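Local atomic coordinates of oligopeptide-binding protein oppA (Lactococcus lactis, PDB entry 3DRF), a protein that binds oligopeptides outside the cell in a voluminous cavity, closing on them like a Venus flytrap, and serves the OppABCDF ABC transporter in their uptake. Residues 97-102 and 168-173; 118-123 and 155-160; 71-76 and 87-92. All coordinates share one frame; numbering follows the deposited sequence.

In the fold
From the N terminus, contact 3 comes first: after 71-76 the chain passes through 81-82, the antiparallel partner of 74-75, before strand 87-92 comes back to 71-76, closing a short loop. That strand then pairs with 97-102, where contact 1 opens; it closes only when 168-173 returns, after a long excursion containing helix 116-127 and helix 146-150. Contact 2 is nested inside this excursion, setting the segment 155-160, with its turn at 157-160, on helix 116-127; no two contacts cross. Contact 1 and strand 87-92 of contact 3 lie in the same four-stranded antiparallel sheet, and Y119 of the helix reaches both contacts, packing on I100, I171 and V173 and also on L72.

Contact 1 (97-102 and 168-173); sequences TATITL and GKVIKV
I100 and I171 face each other as a hydrogen-bonded antiparallel pair, their side chains on the same side of the sheet as A98 and V173. I171 leans across the gap: its chi2 of 100°, well off a staggered value, swings CD1 toward the other strand, 3.9 Å from I100 CG2 and 4.2 Å from L102 CG. The other branch of I100 is used too, its CD1 meeting V173 CG2 at 3.9 Å, so one isoleucine bridges two partners at an angle to both. Beta-branched isoleucine and valine suit this place, since they favour extended backbone and fill a buried apolar layer. The opposite side is more open and more polar. There T99 CG2 touches V170 CG1 at 3.7 Å; V170 sends this methyl anti to its own amide nitrogen (chi1 -175°). K172 is nearly extended until chi3, and its CE lies 4.0 Å from T97 CG2. At the far end, K169 bends at chi2 and lays CD against L102 CB (3.8 Å), while its NZ forms a salt bridge with E113 and hydrogen bonds to the carbonyls of V114 and R103. The backbones are joined by five hydrogen bonds, among them V173 N to A98 O at 2.8 Å, almost straight at 172°. Strands 97-102 and 170-174 are the two central strands of a four-stranded antiparallel sheet: at its edges, 87-92 bonds to T99 and T101 and 160-161 flanks 170-174 beyond K172, and Y119 of helix 116-127 covers the face made by I100, I171 and V173.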
# COMPACT_ATOMS: atom_id res chain seq x y z
N THR A 97 4.94 12.51 -23.48
CA THR A 97 4.67 13.43 -22.39
C THR A 97 3.27 13.18 -21.76
O THR A 97 2.39 12.60 -22.33
CB THR A 97 4.76 14.92 -22.84
OG1 THR A 97 3.75 15.14 -23.81
CG2 THR A 97 6.11 15.24 -23.50
N ALA A 98 3.15 13.60 -20.51
CA ALA A 98 1.87 13.85 -19.83
C ALA A 98 1.78 15.36 -19.56
O ALA A 98 2.72 15.97 -19.09
CB ALA A 98 1.76 13.05 -18.51
N THR A 99 0.63 15.92 -19.86
CA THR A 99 0.36 17.32 -19.59
C THR A 99 -0.81 17.38 -18.62
O THR A 99 -1.89 16.92 -18.92
CB THR A 99 0.02 18.08 -20.87
OG1 THR A 99 1.11 17.95 -21.78
CG2 THR A 99 -0.17 19.57 -20.58
N ILE A 100 -0.54 17.98 -17.45
CA ILE A 100 -1.51 18.08 -16.36
C ILE A 100 -2.04 19.52 -16.35
O ILE A 100 -1.28 20.44 -16.31
CB ILE A 100 -0.84 17.72 -14.97
CG1 ILE A 100 -0.43 16.24 -14.87
CG2 ILE A 100 -1.81 18.04 -13.86
CD1 ILE A 100 0.88 15.91 -15.59
N THR A 101 -3.35 19.67 -16.39
CA THR A 101 -4.01 21.00 -16.31
C THR A 101 -4.88 21.06 -15.05
O THR A 101 -5.86 20.40 -14.96
CB THR A 101 -4.88 21.24 -17.56
OG1 THR A 101 -4.03 21.16 -18.71
CG2 THR A 101 -5.53 22.62 -17.54
N LEU A 102 -4.43 21.87 -14.11
CA LEU A 102 -5.17 22.09 -12.86
C LEU A 102 -6.39 23.01 -13.17
O LEU A 102 -6.28 23.92 -13.91
CB LEU A 102 -4.27 22.79 -11.82
CG LEU A 102 -2.95 22.10 -11.51
CD1 LEU A 102 -2.08 23.02 -10.66
CD2 LEU A 102 -3.15 20.74 -10.81
N GLY A 168 1.23 29.33 -12.88
CA GLY A 168 0.17 28.88 -13.79
C GLY A 168 -0.42 27.53 -13.36
O GLY A 168 -0.19 27.05 -12.25
N LYS A 169 -1.21 26.99 -14.26
CA LYS A 169 -2.03 25.80 -13.97
C LYS A 169 -1.61 24.54 -14.77
O LYS A 169 -2.22 23.54 -14.65
CB LYS A 169 -3.52 26.15 -14.23
CG LYS A 169 -4.11 27.19 -13.28
CD LYS A 169 -4.37 26.60 -11.90
CE LYS A 169 -4.92 27.73 -10.96
NZ LYS A 169 -5.54 27.15 -9.75
N VAL A 170 -0.55 24.67 -15.56
CA VAL A 170 -0.15 23.59 -16.50
C VAL A 170 1.26 23.08 -16.19
O VAL A 170 2.15 23.80 -15.97
CB VAL A 170 -0.22 24.09 -17.99
CG1 VAL A 170 0.07 22.93 -18.99
CG2 VAL A 170 -1.60 24.76 -18.29
N ILE A 171 1.37 21.76 -16.19
CA ILE A 171 2.65 21.07 -16.02
C ILE A 171 2.86 20.04 -17.15
O ILE A 171 2.03 19.26 -17.42
CB ILE A 171 2.73 20.30 -14.67
CG1 ILE A 171 2.21 21.19 -13.52
CG2 ILE A 171 4.23 19.94 -14.41
CD1 ILE A 171 0.70 20.87 -13.10
N LYS A 172 4.00 20.12 -17.79
CA LYS A 172 4.43 19.12 -18.77
C LYS A 172 5.46 18.20 -18.13
O LYS A 172 6.46 18.63 -17.62
CB LYS A 172 5.11 19.81 -19.97
CG LYS A 172 5.61 18.87 -21.07
CD LYS A 172 6.39 19.67 -22.18
CE LYS A 172 7.60 18.85 -22.67
NZ LYS A 172 8.37 19.59 -23.74
N VAL A 173 5.21 16.91 -18.20
CA VAL A 173 6.16 15.87 -17.72
C VAL A 173 6.68 15.05 -18.91
O VAL A 173 5.94 14.49 -19.65
CB VAL A 173 5.47 14.90 -16.71
CG1 VAL A 173 6.46 13.84 -16.21
CG2 VAL A 173 4.79 15.73 -15.56

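Contact 2 (118-123 and 155-160)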
# COMPACT_ATOMS: atom_id res chain seq x y z
N ASP A 118 3.11 23.51 -7.13
CA ASP A 118 2.59 22.57 -6.10
C ASP A 118 2.63 21.11 -6.58
O ASP A 118 2.81 20.24 -5.83
CB ASP A 118 1.15 22.98 -5.72
CG ASP A 118 1.08 24.34 -5.03
OD1 ASP A 118 2.06 24.74 -4.43
OD2 ASP A 118 0.06 24.95 -5.14
N TYR A 119 2.37 20.93 -7.87
CA TYR A 119 2.45 19.57 -8.46
C TYR A 119 3.91 19.04 -8.57
O TYR A 119 4.18 17.96 -8.19
CB TYR A 119 1.74 19.60 -9.83
CG TYR A 119 1.76 18.22 -10.47
CD1 TYR A 119 1.10 17.11 -9.89
CD2 TYR A 119 2.50 18.01 -11.61
CE1 TYR A 119 1.16 15.84 -10.48
CE2 TYR A 119 2.57 16.74 -12.21
CZ TYR A 119 1.91 15.67 -11.63
OH TYR A 119 1.98 14.41 -12.23
N GLU A 120 4.79 19.86 -9.11
CA GLU A 120 6.22 19.52 -9.15
C GLU A 120 6.76 19.29 -7.73
O GLU A 120 7.57 18.42 -7.52
CB GLU A 120 6.99 20.67 -9.88
CG GLU A 120 8.51 20.39 -9.95
CD GLU A 120 9.31 20.82 -8.69
OE1 GLU A 120 8.81 21.50 -7.85
OE2 GLU A 120 10.48 20.41 -8.68
N PHE A 121 6.27 20.07 -6.76
CA PHE A 121 6.82 19.93 -5.39
C PHE A 121 6.56 18.53 -4.77
O PHE A 121 7.40 18.03 -4.09
CB PHE A 121 6.31 21.08 -4.46
CG PHE A 121 7.01 21.12 -3.13
CD1 PHE A 121 6.28 21.12 -1.96
CD2 PHE A 121 8.39 21.14 -3.06
CE1 PHE A 121 6.91 21.17 -0.75
CE2 PHE A 121 9.06 21.20 -1.79
CZ PHE A 121 8.28 21.18 -0.66
N THR A 122 5.42 17.91 -5.11
CA THR A 122 5.16 16.49 -4.73
C THR A 122 6.39 15.60 -5.13
O THR A 122 6.85 14.79 -4.37
CB THR A 122 3.95 16.00 -5.50
OG1 THR A 122 2.80 16.77 -5.02
CG2 THR A 122 3.73 14.49 -5.24
N TYR A 123 6.91 15.80 -6.34
CA TYR A 123 8.05 14.98 -6.82
C TYR A 123 9.29 15.20 -5.94
O TYR A 123 9.97 14.29 -5.68
CB TYR A 123 8.39 15.30 -8.27
CG TYR A 123 7.33 14.77 -9.27
CD1 TYR A 123 6.16 15.50 -9.54
CD2 TYR A 123 7.45 13.52 -9.87
CE1 TYR A 123 5.19 15.05 -10.44
CE2 TYR A 123 6.45 13.03 -10.78
CZ TYR A 123 5.37 13.82 -11.08
OH TYR A 123 4.43 13.32 -11.96
N LYS A 155 20.17 20.04 -9.81
CA LYS A 155 19.46 20.87 -8.81
C LYS A 155 18.00 21.15 -9.18
O LYS A 155 17.33 21.74 -8.40
CB LYS A 155 20.26 22.15 -8.54
CG LYS A 155 21.65 21.91 -7.82
CD LYS A 155 21.62 20.67 -6.90
CE LYS A 155 22.98 20.45 -6.21
NZ LYS A 155 23.09 19.19 -5.39
N THR A 156 17.57 20.73 -10.38
CA THR A 156 16.16 20.77 -10.79
C THR A 156 15.85 19.43 -11.44
O THR A 156 16.70 18.66 -11.70
CB THR A 156 15.86 21.91 -11.80
OG1 THR A 156 16.51 21.58 -13.03
CG2 THR A 156 16.44 23.31 -11.34
N ILE A 157 14.56 19.27 -11.65
CA ILE A 157 14.04 18.11 -12.38
C ILE A 157 13.78 18.60 -13.80
O ILE A 157 12.81 19.22 -14.08
CB ILE A 157 12.76 17.55 -11.75
CG1 ILE A 157 12.95 17.15 -10.28
CG2 ILE A 157 12.31 16.33 -12.56
CD1 ILE A 157 11.60 16.92 -9.50
N SER A 158 14.73 18.30 -14.65
CA SER A 158 14.73 18.85 -16.04
C SER A 158 13.48 18.48 -16.87
O SER A 158 13.03 19.23 -17.62
CB SER A 158 16.03 18.48 -16.78
OG SER A 158 16.07 17.11 -17.05
N GLY A 159 12.95 17.29 -16.61
CA GLY A 159 11.76 16.77 -17.32
C GLY A 159 10.43 17.33 -16.89
O GLY A 159 9.46 16.96 -17.47
N ILE A 160 10.41 18.16 -15.87
CA ILE A 160 9.14 18.80 -15.45
C ILE A 160 9.24 20.30 -15.73
O ILE A 160 10.05 20.96 -15.13
CB ILE A 160 8.88 18.52 -13.97
CG1 ILE A 160 8.75 16.98 -13.75
CG2 ILE A 160 7.61 19.26 -13.53
CD1 ILE A 160 8.42 16.53 -12.30
O HOH W 1 12.84 21.04 -10.07
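The ring of Y123 takes I160 CD1 over one face: the methyl stands 3.6 Å above the plane, displaced toward the rim on the CG-CD1 side, in a CH-pi contact 15° off the ring normal. At the edge, in plane, lie Y119 CZ and the carbonyl oxygen of E120. The ring's hydroxyl donates to Y119 OH at 2.7 Å and accepts from the amide of L191, whose carbonyl takes the bond from Y119; this closed circuit holds the tyrosine ends and satisfies both buried hydroxyls. I157 meets the stem of the same residue, its CD1 3.8 Å from Y123 CB. I157 and I160 are the two ends of a type I beta turn that leads into the edge strand 160-161, so the turn sets two isoleucine side chains on helix 116-127, the helix that backs the antiparallel sheet. E120 bends at chi2 (-85°), laying CG 3.9 Å from I160 CG2. Its OE2 lies 3.8 Å from I157 CD1 and accepts from a water at 2.8 Å, which in turn accepts from I157 N. OE1 forms a salt bridge with K117, which probably offsets some of the repulsion from the nearby carboxylate of E124.

Contact 3 (71-76 and 87-92)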
# COMPACT_ATOMS: atom_id res chain seq x y z
N GLY A 71 -5.31 14.21 -3.94
CA GLY A 71 -5.44 13.57 -5.24
C GLY A 71 -6.10 14.47 -6.26
O GLY A 71 -7.00 15.24 -5.93
N LEU A 72 -5.64 14.39 -7.51
CA LEU A 72 -6.06 15.33 -8.57
C LEU A 72 -7.11 14.82 -9.57
O LEU A 72 -7.82 15.59 -10.10
CB LEU A 72 -4.82 15.76 -9.39
CG LEU A 72 -3.85 16.69 -8.67
CD1 LEU A 72 -2.66 16.90 -9.56
CD2 LEU A 72 -4.55 18.07 -8.29
N PHE A 73 -7.07 13.52 -9.86
CA PHE A 73 -7.80 13.01 -11.05
C PHE A 73 -9.01 12.16 -10.71
O PHE A 73 -9.01 11.38 -9.81
CB PHE A 73 -6.83 12.18 -11.91
CG PHE A 73 -5.55 12.91 -12.27
CD1 PHE A 73 -5.61 14.07 -13.03
CD2 PHE A 73 -4.32 12.43 -11.86
CE1 PHE A 73 -4.44 14.79 -13.36
CE2 PHE A 73 -3.13 13.14 -12.19
CZ PHE A 73 -3.20 14.34 -12.93
N PHE A 74 -10.04 12.29 -11.52
CA PHE A 74 -11.19 11.40 -11.46
C PHE A 74 -10.92 10.23 -12.39
O PHE A 74 -10.13 10.32 -13.29
CB PHE A 74 -12.47 12.14 -11.91
CG PHE A 74 -13.12 13.05 -10.84
CD1 PHE A 74 -12.56 13.22 -9.61
CD2 PHE A 74 -14.31 13.70 -11.12
CE1 PHE A 74 -13.18 14.03 -8.65
CE2 PHE A 74 -14.92 14.53 -10.14
CZ PHE A 74 -14.32 14.68 -8.96
N THR A 75 -11.63 9.14 -12.11
CA THR A 75 -11.58 7.93 -12.94
C THR A 75 -12.96 7.34 -13.11
O THR A 75 -13.85 7.70 -12.42
CB THR A 75 -10.67 6.78 -12.36
OG1 THR A 75 -11.32 6.19 -11.23
CG2 THR A 75 -9.25 7.30 -11.94
N ASP A 76 -13.06 6.46 -14.08
CA ASP A 76 -14.25 5.59 -14.21
C ASP A 76 -14.12 4.38 -13.30
O ASP A 76 -13.19 4.30 -12.55
CB ASP A 76 -14.52 5.20 -15.67
CG ASP A 76 -13.41 4.33 -16.29
OD1 ASP A 76 -12.63 3.75 -15.60
OD2 ASP A 76 -13.42 4.29 -17.50
N ALA A 87 -8.00 18.17 -11.56
CA ALA A 87 -7.15 18.38 -12.73
C ALA A 87 -7.49 17.33 -13.79
O ALA A 87 -8.12 16.35 -13.49
CB ALA A 87 -5.63 18.27 -12.34
N ASP A 88 -7.06 17.62 -15.00
CA ASP A 88 -7.10 16.64 -16.13
C ASP A 88 -5.65 16.32 -16.55
O ASP A 88 -4.76 17.11 -16.39
CB ASP A 88 -7.83 17.26 -17.34
CG ASP A 88 -9.34 17.53 -17.10
OD1 ASP A 88 -9.88 17.06 -16.14
OD2 ASP A 88 -9.87 18.17 -17.98
N VAL A 89 -5.47 15.14 -17.12
CA VAL A 89 -4.20 14.72 -17.67
C VAL A 89 -4.42 14.28 -19.14
O VAL A 89 -5.37 13.61 -19.45
CB VAL A 89 -3.51 13.67 -16.79
CG1 VAL A 89 -4.39 12.40 -16.67
CG2 VAL A 89 -2.14 13.31 -17.37
N ALA A 90 -3.53 14.72 -20.00
CA ALA A 90 -3.50 14.32 -21.43
C ALA A 90 -2.16 13.67 -21.76
O ALA A 90 -1.13 14.23 -21.53
CB ALA A 90 -3.67 15.53 -22.29
N LEU A 91 -2.19 12.48 -22.32
CA LEU A 91 -1.00 11.79 -22.79
C LEU A 91 -0.72 12.09 -24.24
O LEU A 91 -1.60 12.06 -25.03
CB LEU A 91 -1.18 10.26 -22.59
CG LEU A 91 -1.59 9.77 -21.18
CD1 LEU A 91 -1.70 8.27 -21.19
CD2 LEU A 91 -0.51 10.20 -20.11
N ASP A 92 0.51 12.36 -24.58
CA ASP A 92 0.98 12.45 -25.97
C ASP A 92 2.07 11.42 -26.18
O ASP A 92 3.16 11.57 -25.79
CB ASP A 92 1.47 13.88 -26.27
CG ASP A 92 2.00 14.04 -27.67
OD1 ASP A 92 2.27 13.11 -28.38
OD2 ASP A 92 2.14 15.22 -28.01
O HOH W 2 -10.03 14.37 -13.71
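A87 and F73 meet where the loop at 71-76 reaches edge strand 87-92 of the four-stranded antiparallel sheet. The A87 methyl lies 3.8 Å from F73 CE1 and 4.0 Å from L72 CB, a tight place that suits a residue with a single side-chain carbon. F73 is sandwiched. Beneath the centre of its ring sits CB of its own neighbour L72, and over the opposite face stands V89 CG1, 4.1 Å above the plane and offset to the rim. A chi1 of 61° turns this V89 methyl to the ring, while V89 CB comes to 3.7 Å from F73 CE1. At the ring's edge, A87 O lies near the plane, 3.4 Å from CD1. Replacing F73 with an alanine would probably open a gap between L72 and V89 and strip the A87 methyl of part of its cover. L72 also joins the backbones: A87 N donates to L72 O at 3.0 Å, a bent bond (141°) with the donor tilted from the carbonyl plane. D88 and A90 spend their backbone bonds on strand 97-102, so A87 turns its N and O outward to the loop. A water completes the join, accepting from F74 N and donating to A87 O at 2.8 Å. With one direct bond and one water bridge, the junction leans chiefly on aromatic and aliphatic packing, and its polar part is confined to backbone groups of L72, F74 and A87 and one water.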